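Local coordinates for testis-expressed protein 101 (Mus musculus, PDB 7BPS) that plays a role in fertilization by controlling the binding of sperm to the zona pellucida and the migration of spermatozoa into the oviduct, at residues G35-E40 / S59-G64; T41-K46 / V53-K58. One frame throughout, in Å; residues are numbered along the deposited sequence.

Interaction 1: residues G35-E40 / S59-G64; sequences GELCQE and SCVSQG. With NAG (2-acetamido-2-deoxy-beta-D-glucopyranose), chain D.
Leu37 and Val61 bury more surface here than any other residues of the two segments, and they meet twice. Their main chains exchange a pair of hydrogen bonds, Leu37 N to Val61 O at 2.9 Å and Val61 N to Leu37 O at 2.8 Å, while their side chains pass at a slant on one face of the sheet, Leu37 CD1 lying 3.4 Å from Val61 CG1. The other branch, Leu37 CD2, turns to the loop, where it packs 3.5 Å from Gly64 O and, from the same methyl, against the acetamide methyl C8 of an N-acetylglucosamine of a glycan attached to the protein itself. Leu37 thus bridges sheet, loop and sugar, with Tyr87 of strand 80-88 also touching it.

Two residues on, Gln39 shares that face with Ser59. Its CG sits between backbone N and carbonyl carbon (chi1 66°), and a second bend at chi2 folds the amide back over the neighbouring strand. NE2 reaches Ser59 OG at 3.0 Å, almost perfectly straight (176°) and in the plane of the amide. NE2 has a second, probable partner in Ser57 OG, and OE1 pairs with Thr41 OG1, so both ends of the amide are held and its rotation is fixed. Ser59 OG in turn donates to Cys60 O from above the carbonyl plane.

Cys38 and Cys60 occupy the other face as a non-hydrogen-bonded pair, yet they are not joined to each other: Cys38 is bonded to Cys7 and Cys60 to Cys32. An antiparallel ladder tied by separate disulfides to earlier parts of the chain is consistent with the disulfide-rich core at the base of the fingers in the Ly6/uPAR, or three-finger, fold.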
loop_
_atom_site.group_PDB
_atom_site.type_symbol
_atom_site.label_atom_id
_atom_site.label_comp_id
_atom_site.label_asym_id
_atom_site.label_seq_id
_atom_site.Cartn_x
_atom_site.Cartn_y
_atom_site.Cartn_z
ATOM N N GLY A 35 21.466 6.666 -17.509
ATOM C CA GLY A 35 21.795 6.489 -16.075
ATOM C C GLY A 35 20.562 6.567 -15.178
ATOM O O GLY A 35 20.639 7.228 -14.094
ATOM N N GLU A 36 19.452 5.978 -15.658
ATOM C CA GLU A 36 18.204 5.663 -14.914
ATOM C C GLU A 36 17.967 4.148 -14.971
ATOM O O GLU A 36 18.320 3.515 -15.987
ATOM C CB GLU A 36 16.989 6.409 -15.480
ATOM C CG GLU A 36 16.927 7.873 -15.078
ATOM C CD GLU A 36 15.717 8.631 -15.610
ATOM O OE1 GLU A 36 14.994 8.072 -16.478
ATOM O OE2 GLU A 36 15.500 9.777 -15.159
ATOM N N LEU A 37 17.381 3.595 -13.913
ATOM C CA LEU A 37 16.945 2.178 -13.870
ATOM C C LEU A 37 15.426 2.126 -13.719
ATOM O O LEU A 37 14.798 3.202 -13.684
ATOM C CB LEU A 37 17.675 1.430 -12.747
ATOM C CG LEU A 37 17.771 2.126 -11.398
ATOM C CD1 LEU A 37 16.556 1.816 -10.553
ATOM C CD2 LEU A 37 19.023 1.694 -10.674
ATOM N N CYS A 38 14.876 0.912 -13.699
ATOM C CA CYS A 38 13.435 0.631 -13.533
ATOM C C CYS A 38 13.095 0.379 -12.056
ATOM O O CYS A 38 13.948 -0.111 -11.291
ATOM C CB CYS A 38 13.066 -0.584 -14.359
ATOM S SG CYS A 38 13.596 -0.479 -16.087
ATOM N N GLN A 39 11.851 0.652 -11.672
ATOM C CA GLN A 39 11.278 0.167 -10.392
ATOM C C GLN A 39 9.838 -0.289 -10.638
ATOM O O GLN A 39 9.186 0.240 -11.584
ATOM C CB GLN A 39 11.383 1.233 -9.298
ATOM C CG GLN A 39 10.550 2.475 -9.546
ATOM C CD GLN A 39 9.107 2.371 -9.104
ATOM O OE1 GLN A 39 8.757 1.533 -8.261
ATOM N NE2 GLN A 39 8.268 3.248 -9.660
ATOM N N GLU A 40 9.393 -1.263 -9.838
ATOM C CA GLU A 40 7.967 -1.637 -9.686
ATOM C C GLU A 40 7.711 -1.679 -8.181
ATOM O O GLU A 40 8.440 -2.404 -7.469
ATOM C CB GLU A 40 7.661 -2.953 -10.402
ATOM C CG GLU A 40 8.584 -4.085 -9.986
ATOM C CD GLU A 40 8.572 -5.324 -10.867
ATOM O OE1 GLU A 40 9.135 -6.338 -10.411
ATOM O OE2 GLU A 40 7.994 -5.277 -11.981
ATOM N N SER A 59 8.062 2.839 -13.153
ATOM C CA SER A 59 8.729 4.032 -13.725
ATOM C C SER A 59 10.234 3.831 -13.910
ATOM O O SER A 59 10.845 2.861 -13.376
ATOM C CB SER A 59 8.444 5.263 -12.896
ATOM O OG SER A 59 9.150 5.250 -11.673
ATOM N N CYS A 60 10.787 4.735 -14.706
ATOM C CA CYS A 60 12.210 5.119 -14.714
ATOM C C CYS A 60 12.493 5.835 -13.409
ATOM O O CYS A 60 11.625 6.555 -12.954
ATOM C CB CYS A 60 12.504 6.031 -15.889
ATOM S SG CYS A 60 12.089 5.244 -17.465
ATOM N N VAL A 61 13.672 5.630 -12.841
ATOM C CA VAL A 61 14.075 6.323 -11.586
ATOM C C VAL A 61 15.599 6.486 -11.601
ATOM O O VAL A 61 16.273 5.653 -12.235
ATOM C CB VAL A 61 13.504 5.549 -10.380
ATOM C CG1 VAL A 61 14.116 4.155 -10.259
ATOM C CG2 VAL A 61 13.621 6.346 -9.085
ATOM N N SER A 62 16.122 7.546 -10.986
ATOM C CA SER A 62 17.578 7.857 -10.986
ATOM C C SER A 62 18.222 7.443 -9.657
ATOM O O SER A 62 19.362 6.978 -9.693
ATOM C CB SER A 62 17.843 9.306 -11.315
ATOM O OG SER A 62 17.068 10.158 -10.496
ATOM N N GLN A 63 17.524 7.558 -8.533
ATOM C CA GLN A 63 18.073 7.182 -7.203
ATOM C C GLN A 63 17.794 5.694 -6.918
ATOM O O GLN A 63 16.710 5.195 -7.302
ATOM C CB GLN A 63 17.475 8.082 -6.124
ATOM C CG GLN A 63 18.068 9.485 -6.109
ATOM C CD GLN A 63 17.207 10.481 -5.363
ATOM O OE1 GLN A 63 16.000 10.293 -5.196
ATOM N NE2 GLN A 63 17.824 11.567 -4.915
ATOM N N GLY A 64 18.746 5.007 -6.282
ATOM C CA GLY A 64 18.526 3.692 -5.655
ATOM C C GLY A 64 19.418 2.610 -6.238
ATOM O O GLY A 64 19.874 2.765 -7.412
HETATM C C1 NAG D . 22.909 0.903 -13.693
HETATM C C2 NAG D . 23.900 1.305 -12.642
HETATM C C3 NAG D . 24.807 2.427 -13.104
HETATM C C4 NAG D . 25.511 1.872 -14.336
HETATM C C5 NAG D . 24.438 1.535 -15.384
HETATM C C6 NAG D . 24.995 1.128 -16.750
HETATM C C7 NAG D . 22.869 0.622 -10.560
HETATM C C8 NAG D . 22.258 1.153 -9.296
HETATM N N2 NAG D . 23.200 1.609 -11.418
HETATM O O3 NAG D . 25.759 2.800 -12.094
HETATM O O4 NAG D . 26.485 2.817 -14.833
HETATM O O5 NAG D . 23.617 0.479 -14.860
HETATM O O6 NAG D . 26.122 0.255 -16.587
HETATM O O7 NAG D . 23.062 -0.595 -10.792
#

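Interaction 2: residues T41-K46 / V53-K58; sequences TVLLIK and VVLASK
Val42 and Val54 make the closest approach of one side chain to another between these strands, CG2 of Val42 standing 3.7 Å from CG1 of Val54. Both methyls lie anti to their own backbone N (chi1 of Val54 -174°), which leans them toward each other along the diagonal between successive non-hydrogen-bonded pairs. The second branch of Val54 is used as well: CG2 lies beside Leu44 CD2, the two side chains pointing the same way. Ala56 CB, directly across the ladder from Val42, adds a looser contact to Val42 CG2 on the same face. Trp25 touches Val42, Phe23 touches Val54 and Trp103 touches Leu44, covering this face.

On the opposite face, Leu43, Ile45 and Leu55 are set more loosely against one another. Leu43 CB is 4.3 Å from Leu55 CD1, and Ile45 CD1 is no nearer to that same methyl. These side chains instead reach outward to Phe151 and Leu149 of strand 143-152, so part of this face is covered by the second Ly6/uPAR domain. No touching residue is open to solvent; beyond the ladder, the partly exposed Lys46 extends away from 53-58, its NZ making a weak hydrogen bond to Thr50 O.

Six backbone hydrogen bonds bind the strands, among them Thr41 N to Ser57 O (2.8 Å, 172°). With axes 4.7 Å apart and 176° between their directions, the strands form a regular antiparallel beta hairpin, the central finger of the three-finger fold.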
loop_
_atom_site.group_PDB
_atom_site.type_symbol
_atom_site.label_atom_id
_atom_site.label_comp_id
_atom_site.label_asym_id
_atom_site.label_seq_id
_atom_site.Cartn_x
_atom_site.Cartn_y
_atom_site.Cartn_z
ATOM N N THR A 41 6.785 -0.854 -7.703
ATOM C CA THR A 41 6.434 -0.729 -6.271
ATOM C C THR A 41 4.921 -0.795 -6.144
ATOM O O THR A 41 4.242 -0.033 -6.842
ATOM C CB THR A 41 6.951 0.582 -5.685
ATOM O OG1 THR A 41 8.366 0.607 -5.875
ATOM C CG2 THR A 41 6.604 0.750 -4.221
ATOM N N VAL A 42 4.416 -1.664 -5.280
ATOM C CA VAL A 42 2.961 -1.737 -4.988
ATOM C C VAL A 42 2.780 -1.737 -3.482
ATOM O O VAL A 42 3.556 -2.410 -2.810
ATOM C CB VAL A 42 2.332 -2.969 -5.653
ATOM C CG1 VAL A 42 3.002 -4.277 -5.236
ATOM C CG2 VAL A 42 0.846 -3.008 -5.419
ATOM N N LEU A 43 1.780 -1.013 -2.995
ATOM C CA LEU A 43 1.330 -1.007 -1.584
ATOM C C LEU A 43 -0.132 -1.442 -1.572
ATOM O O LEU A 43 -0.906 -0.908 -2.378
ATOM C CB LEU A 43 1.496 0.401 -1.009
ATOM C CG LEU A 43 1.049 0.598 0.436
ATOM C CD1 LEU A 43 1.721 -0.356 1.392
ATOM C CD2 LEU A 43 1.326 2.016 0.875
ATOM N N LEU A 44 -0.487 -2.373 -0.684
ATOM C CA LEU A 44 -1.862 -2.923 -0.554
ATOM C C LEU A 44 -2.326 -2.694 0.869
ATOM O O LEU A 44 -1.594 -3.057 1.784
ATOM C CB LEU A 44 -1.861 -4.416 -0.902
ATOM C CG LEU A 44 -1.437 -4.734 -2.336
ATOM C CD1 LEU A 44 0.034 -5.123 -2.418
ATOM C CD2 LEU A 44 -2.296 -5.822 -2.935
ATOM N N ILE A 45 -3.487 -2.085 1.045
ATOM C CA ILE A 45 -4.051 -1.766 2.392
ATOM C C ILE A 45 -5.505 -2.237 2.445
ATOM O O ILE A 45 -6.276 -1.930 1.514
ATOM C CB ILE A 45 -3.926 -0.274 2.700
ATOM C CG1 ILE A 45 -2.486 0.215 2.539
ATOM C CG2 ILE A 45 -4.462 0.009 4.080
ATOM C CD1 ILE A 45 -2.353 1.709 2.393
ATOM N N LYS A 46 -5.838 -2.918 3.535
ATOM C CA LYS A 46 -7.111 -3.634 3.751
ATOM C C LYS A 46 -7.517 -3.425 5.208
ATOM O O LYS A 46 -6.623 -3.417 6.082
ATOM C CB LYS A 46 -6.838 -5.104 3.464
ATOM C CG LYS A 46 -8.052 -5.983 3.258
ATOM C CD LYS A 46 -7.734 -7.446 3.430
ATOM C CE LYS A 46 -8.925 -8.302 3.068
ATOM N NZ LYS A 46 -10.113 -7.955 3.885
ATOM N N VAL A 53 -7.104 -1.426 -1.027
ATOM C CA VAL A 53 -6.554 -0.267 -1.773
ATOM C C VAL A 53 -5.215 -0.711 -2.379
ATOM O O VAL A 53 -4.405 -1.283 -1.659
ATOM C CB VAL A 53 -6.398 0.959 -0.859
ATOM C CG1 VAL A 53 -5.871 2.173 -1.613
ATOM C CG2 VAL A 53 -7.723 1.292 -0.209
ATOM N N VAL A 54 -5.020 -0.472 -3.667
ATOM C CA VAL A 54 -3.772 -0.799 -4.401
ATOM C C VAL A 54 -3.206 0.488 -5.023
ATOM O O VAL A 54 -3.894 1.110 -5.901
ATOM C CB VAL A 54 -4.022 -1.912 -5.425
ATOM C CG1 VAL A 54 -2.756 -2.352 -6.080
ATOM C CG2 VAL A 54 -4.676 -3.106 -4.771
ATOM N N LEU A 55 -2.039 0.913 -4.514
ATOM C CA LEU A 55 -1.160 1.953 -5.092
ATOM C C LEU A 55 -0.020 1.209 -5.798
ATOM O O LEU A 55 0.827 0.599 -5.108
ATOM C CB LEU A 55 -0.647 2.896 -3.997
ATOM C CG LEU A 55 -1.727 3.571 -3.145
ATOM C CD1 LEU A 55 -2.010 2.767 -1.877
ATOM C CD2 LEU A 55 -1.364 4.997 -2.768
ATOM N N ALA A 56 -0.047 1.198 -7.130
ATOM C CA ALA A 56 0.911 0.483 -8.001
ATOM C C ALA A 56 1.633 1.483 -8.914
ATOM O O ALA A 56 0.970 2.193 -9.721
ATOM C CB ALA A 56 0.209 -0.593 -8.799
ATOM N N SER A 57 2.958 1.506 -8.794
ATOM C CA SER A 57 3.870 2.391 -9.546
ATOM C C SER A 57 4.908 1.570 -10.317
ATOM O O SER A 57 5.582 0.740 -9.701
ATOM C CB SER A 57 4.546 3.346 -8.634
ATOM O OG SER A 57 5.557 4.006 -9.342
ATOM N N LYS A 58 5.024 1.830 -11.621
ATOM C CA LYS A 58 6.177 1.426 -12.460
ATOM C C LYS A 58 6.737 2.679 -13.144
ATOM O O LYS A 58 5.950 3.505 -13.615
ATOM C CB LYS A 58 5.749 0.356 -13.454
ATOM C CG LYS A 58 5.441 -0.987 -12.819
ATOM C CD LYS A 58 5.439 -2.116 -13.818
ATOM C CE LYS A 58 4.987 -3.431 -13.215
ATOM N NZ LYS A 58 5.058 -4.522 -14.216
#

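How the interactions relate
Interactions 1 and 2 are successive lengths of one hairpin, strands 37-46 and 52-61, with interaction 2 nested inside the loop that interaction 1 closes; their centres lie about 18 Å apart. Measured over the short segments, the strands run at 176° in interaction 2 but at 128° between 37-40 and 59-61, consistent with stronger twist or splay near the disulfides. Gln39 NE2, 2.8 Å from Ser57 OG, forms the joint between the contacts. Glu40 and Lys58 add a weak, long ion pair there. The glycan borders interaction 1, whereas the centre of interaction 2 lies about 4 Å from the centre of the chain, and its Leu43, Ile45 and Leu55 face packs on strand 143-152.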